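Local coordinates for Alr3699 protein (PDB 4XSO) that belongs to the glycosyltransferases of the GT-B fold, which are built from two Rossmann-like domains facing each other across a cleft, at residues Leu12-Lys17 / Ala102-Ala107; Val123-Asp128 / Leu153-Ser158; Ile28-Arg33 / His53-Glu58; Leu146-Ala151 / Gly169-Leu174. All coordinates share one frame; numbering follows the deposited sequence.

How the contacts relate
Following the chain from the N terminus, contact 1 opens first, at the end of strand 9-13. Contact 3 opens and closes while that loop is still open, tying the end of helix 20-29 to the approach to edge strand 57-59. Contact 1 then closes at 102-107, where strand 99-102 lies beside strand 9-13. Contact 2 opens on strand 122-126. Before it closes on strand 153-156, contact 4 opens at the end of helix 137-150. Contact 4 closes later, at 169-174, so these two cross. Asn103 to His127 joins contacts 1 and 2; Val154 to Leu174 joins contacts 2 and 4. All four lie within the N-terminal Rossmann-like domain.

Contact 1 of 4, residues Leu12-Lys17 / Ala102-Ala107; sequences LDQSGK and ANTQKA
The side-chain amide of Gln14 is approached at OE1 from opposite faces of its plane, by Thr104 OG1 on one and Lys106 N on the other. Next to it along the chain, the carboxylate of Asp13 meets the side-chain amide of Asn103, the two planes turned 43° apart. This is the crevice of a Rossmann-like domain where strands 9-13 and 99-102 run parallel at the centre of the sheet, and the strand order switches direction. Both segments leave the sheet here, and the second enters helix 105-118.

The last backbone link between the strands is Asn103 N to Leu12 O, 2.9 Å. Just beyond it, Asn103 ND2 donates to Asp13 OD2 in the plane of its own amide, with an N-H...O angle of 174°. Asn103 is also held by His127 at OD1 and by the backbone O of Ala21 at ND2, which fixes the rotation of its amide. The methyl CG2 of Thr104 lies 3.4 Å from Asp13 OD1. Asp13 OD1 also closes an Asx turn by accepting from Ser15 N.

Thr104 is the N-cap residue of the helix. Its OG1 accepts from Gln14 N at 3.0 Å and donates to Gln14 OE1 at 2.8 Å. With CG between the backbone N and the carbonyl carbon (chi1 77°), Gln14 folds its amide over the start of the helix. The helix end probably polarises the amide carbonyl. Leu12 CB packs on Ala107 CB at 3.6 Å. Lys106 CG lies 3.2 Å from Gln14 OE1, beside the 3.0 Å bond from Lys106 N.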
loop_
_atom_site.group_PDB
_atom_site.type_symbol
_atom_site.label_atom_id
_atom_site.label_comp_id
_atom_site.label_asym_id
_atom_site.label_seq_id
_atom_site.Cartn_x
_atom_site.Cartn_y
_atom_site.Cartn_z
ATOM N N LEU A 12 3.587 -7.667 13.567
ATOM C CA LEU A 12 2.314 -7.552 12.921
ATOM C C LEU A 12 1.692 -8.891 12.655
ATOM O O LEU A 12 2.340 -9.856 12.211
ATOM C CB LEU A 12 2.475 -6.833 11.557
ATOM C CG LEU A 12 2.861 -5.386 11.546
ATOM C CD1 LEU A 12 3.068 -4.927 10.082
ATOM C CD2 LEU A 12 1.747 -4.588 12.225
ATOM N N ASP A 13 0.394 -8.985 12.893
ATOM C CA ASP A 13 -0.261 -10.267 12.728
ATOM C C ASP A 13 -1.737 -10.056 12.356
ATOM O O ASP A 13 -2.437 -9.294 12.989
ATOM C CB ASP A 13 -0.075 -11.118 13.981
ATOM C CG ASP A 13 -0.562 -12.563 13.809
ATOM O OD1 ASP A 13 -1.768 -12.771 13.482
ATOM O OD2 ASP A 13 0.228 -13.518 14.083
ATOM N N GLN A 14 -2.215 -10.746 11.316
ATOM C CA GLN A 14 -3.517 -10.370 10.747
ATOM C C GLN A 14 -4.692 -10.811 11.618
ATOM O O GLN A 14 -5.779 -10.250 11.521
ATOM C CB GLN A 14 -3.714 -10.951 9.334
ATOM C CG GLN A 14 -4.077 -12.427 9.351
ATOM C CD GLN A 14 -3.737 -13.110 8.001
ATOM O OE1 GLN A 14 -2.708 -12.866 7.394
ATOM N NE2 GLN A 14 -4.621 -13.964 7.549
ATOM N N SER A 15 -4.483 -11.787 12.479
ATOM C CA SER A 15 -5.590 -12.392 13.210
ATOM C C SER A 15 -5.838 -11.926 14.660
ATOM O O SER A 15 -4.906 -11.755 15.448
ATOM C CB SER A 15 -5.422 -13.910 13.221
ATOM O OG SER A 15 -6.622 -14.525 13.633
ATOM N N GLY A 16 -7.128 -11.791 14.979
ATOM C CA GLY A 16 -7.653 -11.705 16.347
ATOM C C GLY A 16 -7.782 -13.029 17.114
ATOM O O GLY A 16 -8.099 -13.011 18.301
ATOM N N LYS A 17 -7.481 -14.156 16.467
ATOM C CA LYS A 17 -7.681 -15.491 17.052
ATOM C C LYS A 17 -6.378 -16.228 17.310
ATOM O O LYS A 17 -5.446 -16.193 16.479
ATOM C CB LYS A 17 -8.530 -16.339 16.105
ATOM C CG LYS A 17 -9.992 -15.908 16.043
ATOM C CD LYS A 17 -10.801 -16.809 15.114
ATOM C CE LYS A 17 -10.613 -16.394 13.669
ATOM N NZ LYS A 17 -11.187 -15.033 13.423
ATOM N N ALA A 102 6.662 -9.288 10.495
ATOM C CA ALA A 102 5.357 -9.772 9.976
ATOM C C ALA A 102 5.247 -11.270 10.160
ATOM O O ALA A 102 6.107 -12.039 9.692
ATOM C CB ALA A 102 5.217 -9.409 8.515
ATOM N N ASN A 103 4.149 -11.663 10.809
ATOM C CA ASN A 103 3.934 -13.009 11.267
ATOM C C ASN A 103 2.866 -13.813 10.484
ATOM O O ASN A 103 2.637 -14.974 10.767
ATOM C CB ASN A 103 3.635 -12.974 12.761
ATOM C CG ASN A 103 3.973 -14.297 13.449
ATOM O OD1 ASN A 103 5.089 -14.729 13.403
ATOM N ND2 ASN A 103 2.997 -14.908 14.125
ATOM N N THR A 104 2.242 -13.183 9.499
ATOM C CA THR A 104 1.189 -13.805 8.707
ATOM C C THR A 104 1.208 -13.125 7.371
ATOM O O THR A 104 1.940 -12.127 7.162
ATOM C CB THR A 104 -0.242 -13.652 9.313
ATOM O OG1 THR A 104 -0.684 -12.287 9.186
ATOM C CG2 THR A 104 -0.297 -14.114 10.741
ATOM N N GLN A 105 0.472 -13.705 6.398
ATOM C CA GLN A 105 0.516 -13.185 5.016
ATOM C C GLN A 105 0.045 -11.782 4.772
ATOM O O GLN A 105 0.694 -11.005 4.072
ATOM C CB GLN A 105 -0.292 -14.068 4.056
ATOM C CG GLN A 105 0.450 -15.250 3.541
ATOM C CD GLN A 105 -0.366 -16.053 2.521
ATOM O OE1 GLN A 105 -0.701 -17.227 2.761
ATOM N NE2 GLN A 105 -0.705 -15.420 1.394
ATOM N N LYS A 106 -1.132 -11.464 5.244
ATOM C CA LYS A 106 -1.582 -10.090 5.150
ATOM C C LYS A 106 -0.700 -9.111 5.924
ATOM O O LYS A 106 -0.615 -7.904 5.579
ATOM C CB LYS A 106 -2.986 -9.978 5.713
ATOM C CG LYS A 106 -4.019 -10.971 5.117
ATOM C CD LYS A 106 -5.414 -10.355 5.211
ATOM C CE LYS A 106 -6.498 -11.341 5.572
ATOM N NZ LYS A 106 -6.968 -12.077 4.378
ATOM N N ALA A 107 -0.056 -9.579 6.982
ATOM C CA ALA A 107 0.822 -8.651 7.755
ATOM C C ALA A 107 2.038 -8.392 6.905
ATOM O O ALA A 107 2.631 -7.288 6.923
ATOM C CB ALA A 107 1.211 -9.221 9.113
#

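Contact 2 of 4, residues Val123-Asp128 / Leu153-Ser158; sequences VYHLHD and LVIANS. With GOL (glycerol), chain C.
Ile155 sets its CG2 methyl over the ring of His125, 3.7 Å from the ring centroid and almost on the normal: a CH-pi contact. It sits in the tight part of a beta-alpha-beta unit, in which parallel strands 122-126 and 153-156 are joined by helix 137-150. The backbone bonds are short here. Ile155 N donates to Tyr124 O at 2.7 Å, and Ile155 O receives Leu126 N at 2.6 Å. On the opposite face of the His125 ring, CE1 of His127 lies above its rim; Tyr101 OH bonds to His125 ND1. Ile155 CD1 touches Val123 CG1 on the same side of the sheet. On the reverse side, Tyr124 and Val154 meet more loosely, CD2 to CG2 at 4.2 Å.

Past the strand ends the contact loosens and takes in a glycerol, probably from the crystallisation liquor. Asn157 N still reaches Leu126 O, but at 3.2 Å, and the bond from Asn157 ND2 to His127 O is weak. With NE2 of His127 taken by Asn103, its ND1 donates to glycerol O1 at 2.8 Å. Asn157 ND2 donates to that same O1 at 2.7 Å, nearly straight at 171°.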
loop_
_atom_site.group_PDB
_atom_site.type_symbol
_atom_site.label_atom_id
_atom_site.label_comp_id
_atom_site.label_asym_id
_atom_site.label_seq_id
_atom_site.Cartn_x
_atom_site.Cartn_y
_atom_site.Cartn_z
ATOM N N VAL A 123 11.218 -8.326 8.550
ATOM C CA VAL A 123 11.357 -9.755 8.725
ATOM C C VAL A 123 9.986 -10.334 8.545
ATOM O O VAL A 123 9.009 -9.816 9.060
ATOM C CB VAL A 123 11.828 -10.133 10.149
ATOM C CG1 VAL A 123 11.837 -11.641 10.248
ATOM C CG2 VAL A 123 13.230 -9.558 10.455
ATOM N N TYR A 124 9.909 -11.383 7.766
ATOM C CA TYR A 124 8.745 -12.167 7.597
ATOM C C TYR A 124 8.989 -13.546 8.267
ATOM O O TYR A 124 9.910 -14.235 7.910
ATOM C CB TYR A 124 8.532 -12.393 6.100
ATOM C CG TYR A 124 7.354 -13.256 5.663
ATOM C CD1 TYR A 124 6.226 -13.360 6.403
ATOM C CD2 TYR A 124 7.388 -13.918 4.414
ATOM C CE1 TYR A 124 5.150 -14.112 5.967
ATOM C CE2 TYR A 124 6.329 -14.677 3.961
ATOM C CZ TYR A 124 5.208 -14.754 4.748
ATOM O OH TYR A 124 4.101 -15.452 4.326
ATOM N N HIS A 125 8.156 -13.903 9.223
ATOM C CA HIS A 125 8.155 -15.246 9.814
ATOM C C HIS A 125 7.052 -16.031 9.243
ATOM O O HIS A 125 5.896 -15.672 9.428
ATOM C CB HIS A 125 7.942 -15.130 11.300
ATOM C CG HIS A 125 8.293 -16.364 12.027
ATOM N ND1 HIS A 125 8.886 -16.328 13.256
ATOM C CD2 HIS A 125 8.160 -17.674 11.697
ATOM C CE1 HIS A 125 9.080 -17.563 13.680
ATOM N NE2 HIS A 125 8.643 -18.398 12.758
ATOM N N LEU A 126 7.440 -17.028 8.453
ATOM C CA LEU A 126 6.566 -17.789 7.619
ATOM C C LEU A 126 6.153 -18.998 8.452
ATOM O O LEU A 126 6.989 -19.879 8.785
ATOM C CB LEU A 126 7.374 -18.223 6.402
ATOM C CG LEU A 126 6.698 -19.134 5.360
ATOM C CD1 LEU A 126 5.484 -18.488 4.708
ATOM C CD2 LEU A 126 7.681 -19.534 4.281
ATOM N N HIS A 127 4.884 -19.054 8.813
ATOM C CA HIS A 127 4.364 -20.155 9.560
ATOM C C HIS A 127 3.500 -21.087 8.686
ATOM O O HIS A 127 3.007 -22.100 9.203
ATOM C CB HIS A 127 3.500 -19.688 10.725
ATOM C CG HIS A 127 4.223 -18.869 11.744
ATOM N ND1 HIS A 127 4.955 -19.436 12.750
ATOM C CD2 HIS A 127 4.300 -17.532 11.934
ATOM C CE1 HIS A 127 5.478 -18.501 13.515
ATOM N NE2 HIS A 127 5.075 -17.333 13.059
ATOM N N ASP A 128 3.324 -20.760 7.399
ATOM C CA ASP A 128 2.435 -21.550 6.507
ATOM C C ASP A 128 3.259 -22.323 5.484
ATOM O O ASP A 128 4.395 -21.958 5.171
ATOM C CB ASP A 128 1.493 -20.659 5.697
ATOM C CG ASP A 128 0.651 -19.698 6.565
ATOM O OD1 ASP A 128 -0.025 -20.186 7.470
ATOM O OD2 ASP A 128 0.637 -18.476 6.285
ATOM N N LEU A 153 14.844 -10.882 5.633
ATOM C CA LEU A 153 14.999 -12.203 6.162
ATOM C C LEU A 153 13.600 -12.856 6.162
ATOM O O LEU A 153 12.620 -12.215 6.472
ATOM C CB LEU A 153 15.536 -12.083 7.590
ATOM C CG LEU A 153 15.357 -13.339 8.408
ATOM C CD1 LEU A 153 16.382 -14.365 7.951
ATOM C CD2 LEU A 153 15.528 -12.981 9.887
ATOM N N VAL A 154 13.541 -14.133 5.816
ATOM C CA VAL A 154 12.311 -14.905 5.889
ATOM C C VAL A 154 12.582 -16.064 6.848
ATOM O O VAL A 154 13.397 -16.926 6.557
ATOM C CB VAL A 154 11.938 -15.443 4.521
ATOM C CG1 VAL A 154 10.805 -16.444 4.616
ATOM C CG2 VAL A 154 11.547 -14.268 3.621
ATOM N N ILE A 155 11.942 -16.048 8.016
ATOM C CA ILE A 155 12.126 -17.103 9.006
ATOM C C ILE A 155 11.091 -18.132 8.742
ATOM O O ILE A 155 9.903 -17.825 8.685
ATOM C CB ILE A 155 11.984 -16.560 10.449
ATOM C CG1 ILE A 155 13.110 -15.568 10.729
ATOM C CG2 ILE A 155 12.090 -17.693 11.446
ATOM C CD1 ILE A 155 12.980 -14.895 12.086
ATOM N N ALA A 156 11.515 -19.357 8.487
ATOM C CA ALA A 156 10.556 -20.445 8.214
ATOM C C ALA A 156 10.500 -21.425 9.395
ATOM O O ALA A 156 11.521 -21.702 9.993
ATOM C CB ALA A 156 10.922 -21.162 6.931
ATOM N N ASN A 157 9.301 -21.867 9.769
ATOM C CA ASN A 157 9.101 -22.702 10.951
ATOM C C ASN A 157 9.455 -24.148 10.710
ATOM O O ASN A 157 9.556 -24.979 11.636
ATOM C CB ASN A 157 7.704 -22.496 11.512
ATOM C CG ASN A 157 6.589 -22.980 10.548
ATOM O OD1 ASN A 157 6.848 -23.341 9.382
ATOM N ND2 ASN A 157 5.353 -23.011 11.067
ATOM N N SER A 158 9.827 -24.451 9.475
ATOM C CA SER A 158 10.206 -25.808 9.150
ATOM C C SER A 158 10.839 -25.838 7.749
ATOM O O SER A 158 10.646 -24.910 6.940
ATOM C CB SER A 158 8.973 -26.698 9.173
ATOM O OG SER A 158 8.150 -26.393 8.067
HETATM C C1 GOL C . 3.300 -22.095 13.827
HETATM O O1 GOL C . 4.697 -22.106 13.565
HETATM C C2 GOL C . 2.883 -23.534 13.589
HETATM O O2 GOL C . 2.893 -24.153 14.866
HETATM C C3 GOL C . 1.534 -23.608 12.914
HETATM O O3 GOL C . 0.570 -24.135 13.815
#

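Contact 3 of 4, residues Ile28-Arg33 / His53-Glu58; sequences IAKPYR and HHIPVE
Arg33 lays one face of its guanidinium over the CB of His54, which sits 3.8 Å above the centre of that group, and not over the imidazole ring. The two side chains lie alongside with their ends in one direction, yet their flat groups stand 77° apart. Arg33 NH2 therefore arrives at the edge of the His54 ring, near its plane. The same nitrogen lies 2.7 Å from His53 O. That bond is bent to 120° and is weak although short. The Arg33 chain is extended from CG to NE, and its CD passes 3.7 Å from His54 O.

The two backbones come closest at Arg33 and Ile55. His54 has positive phi and is the C-prime residue of a Schellman motif that ends helix 45-52. The turn leads into strand 57-59, an edge strand of the parallel Rossmann-like sheet. The contact thus joins it to the end of helix 20-29, where the chain continues through a 3-10 turn at Lys30 and Pro31.

Deeper in, the contact is apolar. Ile55 places CD1 4.2 Å from Ala29 CB and 4.1 Å from Lys30 CG. Arg33 CB rests on Ile55 CG1. Leu50 and Val38 also touch Ile55, and Phe11 of the central strand 9-13 touches Ala29. Toward the surface, Lys30 bends at chi3 (-78°), which carries its NZ to 3.9 Å from His53 CD2. ND1 of the His53 ring is hydrogen-bonded to Leu49 O. Pro56 CD lies 3.5 Å from Arg33 O.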
loop_
_atom_site.group_PDB
_atom_site.type_symbol
_atom_site.label_atom_id
_atom_site.label_comp_id
_atom_site.label_asym_id
_atom_site.label_seq_id
_atom_site.Cartn_x
_atom_site.Cartn_y
_atom_site.Cartn_z
ATOM N N ILE A 28 7.720 -15.665 20.874
ATOM C CA ILE A 28 8.756 -14.855 20.163
ATOM C C ILE A 28 8.858 -13.432 20.761
ATOM O O ILE A 28 9.931 -12.946 20.987
ATOM C CB ILE A 28 8.429 -14.795 18.669
ATOM C CG1 ILE A 28 8.556 -16.157 17.991
ATOM C CG2 ILE A 28 9.334 -13.832 17.962
ATOM C CD1 ILE A 28 7.716 -16.246 16.726
ATOM N N ALA A 29 7.710 -12.839 21.088
ATOM C CA ALA A 29 7.590 -11.486 21.566
ATOM C C ALA A 29 7.929 -11.222 23.055
ATOM O O ALA A 29 8.407 -10.119 23.417
ATOM C CB ALA A 29 6.196 -11.007 21.262
ATOM N N LYS A 30 7.765 -12.219 23.913
ATOM C CA LYS A 30 7.943 -12.000 25.339
ATOM C C LYS A 30 9.262 -11.404 25.736
ATOM O O LYS A 30 9.260 -10.518 26.564
ATOM C CB LYS A 30 7.684 -13.282 26.187
ATOM C CG LYS A 30 6.261 -13.350 26.755
ATOM C CD LYS A 30 6.045 -14.491 27.763
ATOM C CE LYS A 30 5.875 -15.852 27.096
ATOM N NZ LYS A 30 5.393 -16.916 28.027
ATOM N N PRO A 31 10.390 -11.881 25.148
ATOM C CA PRO A 31 11.688 -11.331 25.464
ATOM C C PRO A 31 11.796 -9.861 25.088
ATOM O O PRO A 31 12.740 -9.178 25.548
ATOM C CB PRO A 31 12.671 -12.172 24.631
ATOM C CG PRO A 31 11.944 -13.422 24.344
ATOM C CD PRO A 31 10.493 -13.068 24.284
ATOM N N TYR A 32 10.862 -9.386 24.265
ATOM C CA TYR A 32 10.989 -8.007 23.701
ATOM C C TYR A 32 9.854 -7.132 24.208
ATOM O O TYR A 32 9.675 -5.996 23.750
ATOM C CB TYR A 32 10.946 -8.034 22.145
ATOM C CG TYR A 32 12.050 -8.850 21.613
ATOM C CD1 TYR A 32 13.348 -8.313 21.547
ATOM C CD2 TYR A 32 11.824 -10.139 21.134
ATOM C CE1 TYR A 32 14.430 -9.057 21.094
ATOM C CE2 TYR A 32 12.885 -10.900 20.651
ATOM C CZ TYR A 32 14.182 -10.361 20.631
ATOM O OH TYR A 32 15.241 -11.139 20.238
ATOM N N ARG A 33 9.110 -7.632 25.192
ATOM C CA ARG A 33 7.911 -7.004 25.531
ATOM C C ARG A 33 8.079 -5.594 26.143
ATOM O O ARG A 33 7.088 -4.895 26.186
ATOM C CB ARG A 33 6.985 -7.907 26.358
ATOM C CG ARG A 33 7.340 -8.000 27.797
ATOM C CD ARG A 33 6.393 -8.934 28.480
ATOM N NE ARG A 33 6.666 -8.901 29.899
ATOM C CZ ARG A 33 6.156 -9.749 30.782
ATOM N NH1 ARG A 33 6.460 -9.600 32.062
ATOM N NH2 ARG A 33 5.332 -10.727 30.407
ATOM N N HIS A 53 -0.288 -11.480 28.908
ATOM C CA HIS A 53 1.143 -11.715 28.963
ATOM C C HIS A 53 1.939 -10.410 28.999
ATOM O O HIS A 53 3.127 -10.453 28.823
ATOM C CB HIS A 53 1.578 -12.585 27.769
ATOM C CG HIS A 53 1.259 -14.045 27.923
ATOM N ND1 HIS A 53 0.106 -14.619 27.415
ATOM C CD2 HIS A 53 1.959 -15.052 28.499
ATOM C CE1 HIS A 53 0.116 -15.917 27.661
ATOM N NE2 HIS A 53 1.224 -16.203 28.331
ATOM N N HIS A 54 1.287 -9.269 29.244
ATOM C CA HIS A 54 1.921 -7.942 29.293
ATOM C C HIS A 54 2.602 -7.519 27.967
ATOM O O HIS A 54 3.535 -6.708 27.963
ATOM C CB HIS A 54 2.868 -7.759 30.513
ATOM C CG HIS A 54 2.234 -8.156 31.807
ATOM N ND1 HIS A 54 1.273 -7.386 32.426
ATOM C CD2 HIS A 54 2.357 -9.283 32.552
ATOM C CE1 HIS A 54 0.825 -8.018 33.492
ATOM N NE2 HIS A 54 1.472 -9.170 33.595
ATOM N N ILE A 55 2.078 -8.018 26.848
ATOM C CA ILE A 55 2.636 -7.667 25.567
ATOM C C ILE A 55 1.775 -6.561 25.007
ATOM O O ILE A 55 0.606 -6.755 24.766
ATOM C CB ILE A 55 2.721 -8.858 24.640
ATOM C CG1 ILE A 55 3.647 -9.878 25.227
ATOM C CG2 ILE A 55 3.329 -8.479 23.266
ATOM C CD1 ILE A 55 3.549 -11.199 24.526
ATOM N N PRO A 56 2.397 -5.400 24.713
ATOM C CA PRO A 56 1.589 -4.332 24.200
ATOM C C PRO A 56 0.935 -4.763 22.887
ATOM O O PRO A 56 1.591 -5.401 22.037
ATOM C CB PRO A 56 2.552 -3.188 24.009
ATOM C CG PRO A 56 3.716 -3.492 24.897
ATOM C CD PRO A 56 3.802 -5.013 24.903
ATOM N N VAL A 57 -0.314 -4.355 22.724
ATOM C CA VAL A 57 -1.101 -4.772 21.545
ATOM C C VAL A 57 -1.976 -3.632 21.133
ATOM O O VAL A 57 -2.455 -2.868 21.975
ATOM C CB VAL A 57 -1.876 -6.108 21.721
ATOM C CG1 VAL A 57 -2.828 -6.013 22.858
ATOM C CG2 VAL A 57 -2.677 -6.449 20.451
ATOM N N GLU A 58 -2.130 -3.492 19.820
ATOM C CA GLU A 58 -2.970 -2.473 19.188
ATOM C C GLU A 58 -3.666 -3.102 17.989
ATOM O O GLU A 58 -3.092 -3.951 17.253
ATOM C CB GLU A 58 -2.144 -1.288 18.663
ATOM C CG GLU A 58 -3.023 -0.138 18.143
ATOM C CD GLU A 58 -2.261 1.170 17.946
ATOM O OE1 GLU A 58 -1.091 1.252 18.394
ATOM O OE2 GLU A 58 -2.834 2.110 17.339
#

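Contact 4 of 4, residues Leu146-Ala151 / Gly169-Leu174; sequences LANRFA and GGRAEL
Hydrogen bonds dominate this contact, and Asn148 is a partner in all three that cross it. Its ND2 donates to Gly169 O at 2.9 Å, nearly in the plane of its own amide. Its OD1 accepts from Arg171 N at 2.9 Å, with the donor above the carbonyl plane. Its backbone O accepts from Arg171 NH1 at 2.6 Å, in the plane of both groups. The side chains of Asn148 and Arg171 pass alongside, running opposite ways, with CB of the first 3.7 Å from CD of the second.

One salt bridge lies within 169-174. Arg171 grips Glu173 OE2 side-on with NE and NH2, the shorter leg being NE at 2.8 Å. The bend at chi3 (64°) of Arg171 turns its head back this way.

Van der Waals contact comes from Leu174, whose CD1 methyl lies against two backbone carbonyl oxygens, Ala147 O at 3.5 Å and Ala151 O at 3.6 Å. Its CG covers one face of the guanidinium.

Together these join the C-terminal end of helix 137-150 to the loop between helix 159-167 and edge strand 175-177 of the Rossmann-like domain. The chemistry implies a doubly fixed Arg171: Glu173 probably offsets its charge, and the helix-end carbonyl of Asn148 holds NH1.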
loop_
_atom_site.group_PDB
_atom_site.type_symbol
_atom_site.label_atom_id
_atom_site.label_comp_id
_atom_site.label_asym_id
_atom_site.label_seq_id
_atom_site.Cartn_x
_atom_site.Cartn_y
_atom_site.Cartn_z
ATOM N N LEU A 146 6.594 -9.691 -2.632
ATOM C CA LEU A 146 6.872 -8.681 -1.642
ATOM C C LEU A 146 8.010 -9.164 -0.717
ATOM O O LEU A 146 8.915 -8.422 -0.358
ATOM C CB LEU A 146 5.616 -8.365 -0.841
ATOM C CG LEU A 146 4.570 -7.599 -1.723
ATOM C CD1 LEU A 146 3.336 -7.222 -0.938
ATOM C CD2 LEU A 146 5.193 -6.315 -2.208
ATOM N N ALA A 147 7.950 -10.414 -0.338
ATOM C CA ALA A 147 9.011 -10.956 0.548
ATOM C C ALA A 147 10.356 -10.835 -0.137
ATOM O O ALA A 147 11.346 -10.284 0.431
ATOM C CB ALA A 147 8.624 -12.406 0.932
ATOM N N ASN A 148 10.406 -11.265 -1.407
ATOM C CA ASN A 148 11.632 -11.274 -2.147
ATOM C C ASN A 148 12.190 -9.887 -2.297
ATOM O O ASN A 148 13.400 -9.669 -2.249
ATOM C CB ASN A 148 11.451 -11.877 -3.580
ATOM C CG ASN A 148 11.218 -13.356 -3.543
ATOM O OD1 ASN A 148 11.399 -13.972 -2.499
ATOM N ND2 ASN A 148 10.844 -13.948 -4.679
ATOM N N ARG A 149 11.326 -8.928 -2.475
ATOM C CA ARG A 149 11.843 -7.578 -2.709
ATOM C C ARG A 149 12.114 -6.774 -1.410
ATOM O O ARG A 149 13.007 -5.895 -1.391
ATOM C CB ARG A 149 10.905 -6.772 -3.592
ATOM C CG ARG A 149 11.454 -5.374 -3.922
ATOM C CD ARG A 149 10.775 -4.662 -5.116
ATOM N NE ARG A 149 11.603 -3.532 -5.614
ATOM C CZ ARG A 149 11.226 -2.643 -6.545
ATOM N NH1 ARG A 149 10.030 -2.726 -7.142
ATOM N NH2 ARG A 149 12.070 -1.669 -6.904
ATOM N N PHE A 150 11.297 -6.972 -0.399
ATOM C CA PHE A 150 11.387 -6.044 0.765
ATOM C C PHE A 150 11.878 -6.658 2.029
ATOM O O PHE A 150 12.243 -5.941 2.980
ATOM C CB PHE A 150 10.025 -5.449 1.049
ATOM C CG PHE A 150 9.523 -4.603 -0.071
ATOM C CD1 PHE A 150 10.065 -3.353 -0.264
ATOM C CD2 PHE A 150 8.662 -5.130 -1.022
ATOM C CE1 PHE A 150 9.673 -2.585 -1.358
ATOM C CE2 PHE A 150 8.279 -4.383 -2.125
ATOM C CZ PHE A 150 8.770 -3.096 -2.282
ATOM N N ALA A 151 11.773 -7.972 2.123
ATOM C CA ALA A 151 12.149 -8.623 3.411
ATOM C C ALA A 151 13.638 -8.824 3.501
ATOM O O ALA A 151 14.219 -9.298 2.587
ATOM C CB ALA A 151 11.429 -9.965 3.504
ATOM N N GLY A 169 8.517 -19.621 -5.830
ATOM C CA GLY A 169 9.279 -18.521 -6.381
ATOM C C GLY A 169 10.011 -17.678 -5.304
ATOM O O GLY A 169 10.694 -16.718 -5.645
ATOM N N GLY A 170 9.915 -18.030 -4.019
ATOM C CA GLY A 170 10.673 -17.290 -3.006
ATOM C C GLY A 170 12.165 -17.490 -3.138
ATOM O O GLY A 170 12.657 -18.564 -3.519
ATOM N N ARG A 171 12.880 -16.461 -2.773
ATOM C CA ARG A 171 14.341 -16.478 -2.831
ATOM C C ARG A 171 14.916 -17.306 -1.680
ATOM O O ARG A 171 14.899 -16.880 -0.523
ATOM C CB ARG A 171 14.834 -15.049 -2.751
ATOM C CG ARG A 171 14.723 -14.287 -4.070
ATOM C CD ARG A 171 14.995 -12.811 -3.851
ATOM N NE ARG A 171 16.331 -12.578 -3.423
ATOM C CZ ARG A 171 16.722 -11.548 -2.671
ATOM N NH1 ARG A 171 15.847 -10.645 -2.260
ATOM N NH2 ARG A 171 18.004 -11.438 -2.313
ATOM N N ALA A 172 15.512 -18.441 -2.053
ATOM C CA ALA A 172 16.005 -19.393 -1.115
ATOM C C ALA A 172 17.058 -18.778 -0.155
ATOM O O ALA A 172 17.043 -19.094 1.015
ATOM C CB ALA A 172 16.485 -20.659 -1.816
ATOM N N GLU A 173 17.889 -17.852 -0.631
ATOM C CA GLU A 173 18.965 -17.286 0.154
ATOM C C GLU A 173 18.476 -16.324 1.274
ATOM O O GLU A 173 19.248 -15.879 2.109
ATOM C CB GLU A 173 20.024 -16.601 -0.725
ATOM C CG GLU A 173 19.662 -15.278 -1.438
ATOM C CD GLU A 173 18.754 -15.411 -2.679
ATOM O OE1 GLU A 173 18.256 -16.542 -3.037
ATOM O OE2 GLU A 173 18.548 -14.343 -3.331
ATOM N N LEU A 174 17.204 -15.965 1.246
ATOM C CA LEU A 174 16.643 -15.121 2.219
ATOM C C LEU A 174 16.174 -15.939 3.443
ATOM O O LEU A 174 15.794 -15.353 4.443
ATOM C CB LEU A 174 15.424 -14.374 1.663
ATOM C CG LEU A 174 15.534 -13.073 0.888
ATOM C CD1 LEU A 174 14.119 -12.469 0.783
ATOM C CD2 LEU A 174 16.528 -12.050 1.481
#